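Long-range contacts in MIF (PDB 4DH4), which is a macrophage migration inhibitory factor-like protein of Toxoplasma gondii that assembles as a trimer of compact alpha/beta subunits: residues 5-10 with 88-93; 18-23 with 38-43. All blocks are in the same frame, centred on the assembly; numbering follows the deposited sequence.

Overall arrangement
Both contacts serve one four-stranded sheet, and they illustrate how apolar packing changes with depth. Interaction 2 is wholly buried: helix 13-31 lies on strand 39-44, and 266 Å² are covered between the segments. Interaction 1 is smaller, at 183 Å², and joins the end of strand 2-7 to the end of helix 70-88 and the loop after it; Cys7 and Val90 form its buried half, Val9 and Leu88 its partly exposed half. Neither has a hydrogen bond across it. In interaction 2 a leucine settles on the backbone at Gly41, whereas in interaction 1 a cysteine sulfur and branched methyls meet. The centres lie about 13 Å apart, and Tyr42 of interaction 2 bridges them, its OH 2.8 Å from Val9 O of interaction 1 in a probable hydrogen bond.

Interaction 1 (5-10 with 88-93); sequences IFCPVA and LGVPKN
Cys7 and Val90 meet where the end of strand 2-7 faces the loop that follows helix 70-88. Cys7 SG lies 3.9 Å from Val90 CG2 and 4.0 Å from Leu88 CD1, so one atom touches both Leu88, at the helix end, and Val90, in the loop. A chi1 of -177° sets SG beside its own carbonyl carbon and opposite N, the position from which it meets both methyls. The same sulfur accepts a long hydrogen bond from Val9 N, at 3.6 Å but fairly straight (164°), which ties the strand end to the turn that follows. The side chains of Val9 and Val90 lie alongside one another, pointing opposite ways, and their CG2 methyls, 4.0 Å apart, complete the tight part.

The fit is looser on the partly exposed side, where the other branch of Val9, CG1, comes no nearer than 4.4 Å to Leu88 CD2. Gly89 lies in the open, turning the chain out of the helix with a positive phi of 81°. On the inner side, Tyr42 packs on both Cys7 and Leu88. With no hydrogen bond between the two segments, their join probably rests mainly on dispersion and the exclusion of water, and so on shape rather than polar pairing.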
loop_
_atom_site.group_PDB
_atom_site.type_symbol
_atom_site.label_atom_id
_atom_site.label_comp_id
_atom_site.label_asym_id
_atom_site.label_seq_id
_atom_site.Cartn_x
_atom_site.Cartn_y
_atom_site.Cartn_z
ATOM N N ILE A 5 7.049 -0.652 5.610
ATOM C CA ILE A 5 7.226 0.622 6.316
ATOM C C ILE A 5 7.312 1.769 5.304
ATOM O O ILE A 5 8.150 1.746 4.398
ATOM C CB ILE A 5 8.532 0.583 7.161
ATOM C CG1 ILE A 5 8.474 -0.552 8.192
ATOM C CG2 ILE A 5 8.823 1.952 7.816
ATOM C CD1 ILE A 5 9.820 -0.911 8.806
ATOM N N PHE A 6 6.435 2.760 5.462
ATOM C CA PHE A 6 6.397 3.932 4.598
ATOM C C PHE A 6 6.776 5.152 5.426
ATOM O O PHE A 6 6.148 5.436 6.447
ATOM C CB PHE A 6 4.996 4.150 4.027
ATOM C CG PHE A 6 4.525 3.060 3.109
ATOM C CD1 PHE A 6 3.881 1.932 3.617
ATOM C CD2 PHE A 6 4.700 3.172 1.731
ATOM C CE1 PHE A 6 3.435 0.926 2.765
ATOM C CE2 PHE A 6 4.257 2.171 0.862
ATOM C CZ PHE A 6 3.624 1.045 1.381
ATOM N N CYS A 7 7.794 5.879 4.976
ATOM C CA CYS A 7 8.330 6.992 5.759
ATOM C C CYS A 7 9.063 7.975 4.840
ATOM O O CYS A 7 9.695 7.549 3.877
ATOM C CB CYS A 7 9.269 6.432 6.831
ATOM S SG CYS A 7 9.963 7.639 7.954
ATOM N N PRO A 8 8.941 9.291 5.102
ATOM C CA PRO A 8 9.658 10.269 4.268
ATOM C C PRO A 8 11.177 10.314 4.494
ATOM O O PRO A 8 11.900 10.873 3.660
ATOM C CB PRO A 8 9.009 11.612 4.634
ATOM C CG PRO A 8 8.336 11.406 5.930
ATOM C CD PRO A 8 8.087 9.936 6.120
ATOM N N VAL A 9 11.651 9.719 5.590
ATOM C CA VAL A 9 13.082 9.760 5.949
ATOM C C VAL A 9 13.960 9.116 4.867
ATOM O O VAL A 9 13.700 7.996 4.419
ATOM C CB VAL A 9 13.352 9.127 7.346
ATOM C CG1 VAL A 9 14.848 8.927 7.591
ATOM C CG2 VAL A 9 12.744 9.981 8.462
ATOM N N ALA A 10 14.990 9.846 4.441
ATOM C CA ALA A 10 15.925 9.349 3.441
ATOM C C ALA A 10 16.935 8.407 4.094
ATOM O O ALA A 10 18.100 8.765 4.304
ATOM C CB ALA A 10 16.628 10.515 2.736
ATOM N N LEU A 88 15.424 5.416 12.592
ATOM C CA LEU A 88 15.039 6.536 11.721
ATOM C C LEU A 88 14.917 7.876 12.446
ATOM O O LEU A 88 14.889 8.925 11.803
ATOM C CB LEU A 88 13.730 6.233 10.971
ATOM C CG LEU A 88 13.602 4.922 10.180
ATOM C CD1 LEU A 88 12.187 4.770 9.625
ATOM C CD2 LEU A 88 14.627 4.817 9.060
ATOM N N GLY A 89 14.834 7.829 13.774
ATOM C CA GLY A 89 14.652 9.026 14.595
ATOM C C GLY A 89 13.216 9.517 14.683
ATOM O O GLY A 89 12.963 10.596 15.221
ATOM N N VAL A 90 12.277 8.730 14.154
ATOM C CA VAL A 90 10.857 9.090 14.161
ATOM C C VAL A 90 10.249 8.740 15.515
ATOM O O VAL A 90 10.337 7.590 15.937
ATOM C CB VAL A 90 10.070 8.350 13.029
ATOM C CG1 VAL A 90 8.584 8.719 13.064
ATOM C CG2 VAL A 90 10.670 8.647 11.657
ATOM N N PRO A 91 9.619 9.724 16.195
ATOM C CA PRO A 91 9.007 9.476 17.500
ATOM C C PRO A 91 7.962 8.381 17.366
ATOM O O PRO A 91 7.170 8.411 16.424
ATOM C CB PRO A 91 8.322 10.805 17.836
ATOM C CG PRO A 91 9.003 11.819 16.998
ATOM C CD PRO A 91 9.440 11.122 15.756
ATOM N N LYS A 92 7.957 7.424 18.287
ATOM C CA LYS A 92 7.038 6.297 18.149
ATOM C C LYS A 92 5.572 6.713 18.157
ATOM O O LYS A 92 4.755 6.101 17.468
ATOM C CB LYS A 92 7.339 5.142 19.119
ATOM C CG LYS A 92 7.330 5.449 20.595
ATOM C CD LYS A 92 7.609 4.157 21.367
ATOM C CE LYS A 92 8.099 4.421 22.768
ATOM N NZ LYS A 92 8.444 3.133 23.437
ATOM N N ASN A 93 5.252 7.786 18.885
ATOM C CA ASN A 93 3.886 8.327 18.900
ATOM C C ASN A 93 3.443 9.020 17.604
ATOM O O ASN A 93 2.297 9.469 17.500
ATOM C CB ASN A 93 3.633 9.222 20.137
ATOM C CG ASN A 93 4.335 10.583 20.067
ATOM O OD1 ASN A 93 4.994 10.937 19.080
ATOM N ND2 ASN A 93 4.190 11.357 21.140
#

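Interaction 2 (18-23 with 38-43); sequences ALLKDA and VMVGYS
The beta-alpha-beta unit made by strand 2-7, helix 13-31 and strand 39-44 brings its helix down on its second strand here, the short axes 8.3 Å apart and running at 145° to one another. Leu20 has the most surface buried by the strand. Its CD2 methyl packs on the carbonyl group of Gly41, 3.6 Å from Gly41 C, on the helix-facing side of the strand. With CG opposite the carbonyl carbon (chi1 -63°) and CD1 continuing the chain (chi2 178°), CD2 branches off towards Gly41 C, and Leu20 projects between Val40 and Tyr42. Val40 meets the root of the same leucine: CG2 is 3.9 Å from Leu20 CB and 3.7 Å from Leu20 O, while its other branch, CG1, approaches Ala23 CB at 4.2 Å. Further along the strand, Leu19 crosses Tyr42 at about a right angle, and its CD2 meets ring atom CD2 of Tyr42 obliquely at 4.0 Å.

Around this apolar layer, Leu19 also packs on Ala83 and His87 of helix 70-88, and Asp22 forms a salt bridge with Arg86 there. Within the sheet, strand 39-44 pairs with strand 2-7, while Met39, Val40 and Gly41 form an antiparallel ladder with a strand of the third subunit, carrying the sheet across the interface.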
loop_
_atom_site.group_PDB
_atom_site.type_symbol
_atom_site.label_atom_id
_atom_site.label_comp_id
_atom_site.label_asym_id
_atom_site.label_seq_id
_atom_site.Cartn_x
_atom_site.Cartn_y
_atom_site.Cartn_z
ATOM N N ALA A 18 19.437 -2.672 8.917
ATOM C CA ALA A 18 19.319 -2.878 10.367
ATOM C C ALA A 18 17.861 -2.821 10.838
ATOM O O ALA A 18 17.417 -3.659 11.636
ATOM C CB ALA A 18 20.163 -1.857 11.124
ATOM N N LEU A 19 17.128 -1.832 10.332
ATOM C CA LEU A 19 15.697 -1.713 10.594
ATOM C C LEU A 19 14.938 -2.972 10.180
ATOM O O LEU A 19 14.152 -3.525 10.965
ATOM C CB LEU A 19 15.118 -0.489 9.873
ATOM C CG LEU A 19 13.610 -0.247 10.023
ATOM C CD1 LEU A 19 13.211 -0.094 11.500
ATOM C CD2 LEU A 19 13.187 0.964 9.207
ATOM N N LEU A 20 15.175 -3.421 8.951
ATOM C CA LEU A 20 14.408 -4.535 8.402
ATOM C C LEU A 20 14.752 -5.856 9.079
ATOM O O LEU A 20 13.888 -6.712 9.236
ATOM C CB LEU A 20 14.544 -4.621 6.878
ATOM C CG LEU A 20 14.018 -3.434 6.059
ATOM C CD1 LEU A 20 14.273 -3.661 4.578
ATOM C CD2 LEU A 20 12.526 -3.156 6.299
ATOM N N LYS A 21 16.004 -6.001 9.509
ATOM C CA LYS A 21 16.400 -7.148 10.330
ATOM C C LYS A 21 15.665 -7.174 11.665
ATOM O O LYS A 21 15.247 -8.238 12.119
ATOM C CB LYS A 21 17.911 -7.159 10.563
ATOM C CG LYS A 21 18.685 -7.592 9.352
ATOM C CD LYS A 21 20.170 -7.623 9.642
ATOM C CE LYS A 21 20.975 -7.657 8.353
ATOM N NZ LYS A 21 20.686 -8.854 7.536
ATOM N N ASP A 22 15.525 -6.009 12.296
ATOM C CA ASP A 22 14.757 -5.889 13.534
ATOM C C ASP A 22 13.290 -6.217 13.265
ATOM O O ASP A 22 12.655 -6.928 14.042
ATOM C CB ASP A 22 14.876 -4.479 14.121
ATOM C CG ASP A 22 16.176 -4.258 14.894
ATOM O OD1 ASP A 22 16.429 -3.103 15.296
ATOM O OD2 ASP A 22 16.938 -5.229 15.111
ATOM N N ALA A 23 12.765 -5.689 12.161
ATOM C CA ALA A 23 11.357 -5.868 11.793
ATOM C C ALA A 23 10.999 -7.340 11.553
ATOM O O ALA A 23 10.004 -7.838 12.094
ATOM C CB ALA A 23 11.024 -5.030 10.572
ATOM N N VAL A 38 8.484 -14.625 6.169
ATOM C CA VAL A 38 8.336 -13.202 6.495
ATOM C C VAL A 38 8.976 -12.310 5.427
ATOM O O VAL A 38 10.156 -12.452 5.125
ATOM C CB VAL A 38 8.891 -12.880 7.903
ATOM C CG1 VAL A 38 8.801 -11.383 8.194
ATOM C CG2 VAL A 38 8.125 -13.679 8.969
ATOM N N MET A 39 8.174 -11.409 4.860
ATOM C CA MET A 39 8.651 -10.411 3.905
ATOM C C MET A 39 8.567 -9.026 4.539
ATOM O O MET A 39 7.547 -8.671 5.136
ATOM C CB MET A 39 7.827 -10.470 2.613
ATOM C CG MET A 39 8.296 -9.505 1.508
ATOM S SD MET A 39 7.458 -9.720 -0.088
ATOM C CE MET A 39 8.119 -11.307 -0.630
ATOM N N VAL A 40 9.645 -8.254 4.415
ATOM C CA VAL A 40 9.710 -6.911 4.984
ATOM C C VAL A 40 10.294 -5.919 3.964
ATOM O O VAL A 40 11.146 -6.283 3.142
ATOM C CB VAL A 40 10.527 -6.865 6.319
ATOM C CG1 VAL A 40 9.790 -7.578 7.459
ATOM C CG2 VAL A 40 11.934 -7.461 6.142
ATOM N N GLY A 41 9.829 -4.676 4.003
ATOM C CA GLY A 41 10.385 -3.661 3.118
ATOM C C GLY A 41 10.288 -2.250 3.653
ATOM O O GLY A 41 9.524 -1.971 4.582
ATOM N N TYR A 42 11.093 -1.372 3.063
ATOM C CA TYR A 42 11.066 0.050 3.368
ATOM C C TYR A 42 10.784 0.819 2.093
ATOM O O TYR A 42 11.357 0.541 1.042
ATOM C CB TYR A 42 12.392 0.514 3.986
ATOM C CG TYR A 42 12.385 1.959 4.447
ATOM C CD1 TYR A 42 12.893 2.977 3.635
ATOM C CD2 TYR A 42 11.876 2.308 5.692
ATOM C CE1 TYR A 42 12.890 4.308 4.059
ATOM C CE2 TYR A 42 11.877 3.634 6.131
ATOM C CZ TYR A 42 12.381 4.629 5.309
ATOM O OH TYR A 42 12.381 5.941 5.739
ATOM N N SER A 43 9.898 1.794 2.188
ATOM C CA SER A 43 9.603 2.636 1.048
ATOM C C SER A 43 9.676 4.091 1.476
ATOM O O SER A 43 8.904 4.525 2.336
ATOM C CB SER A 43 8.229 2.276 0.459
ATOM O OG SER A 43 7.862 3.188 -0.568
#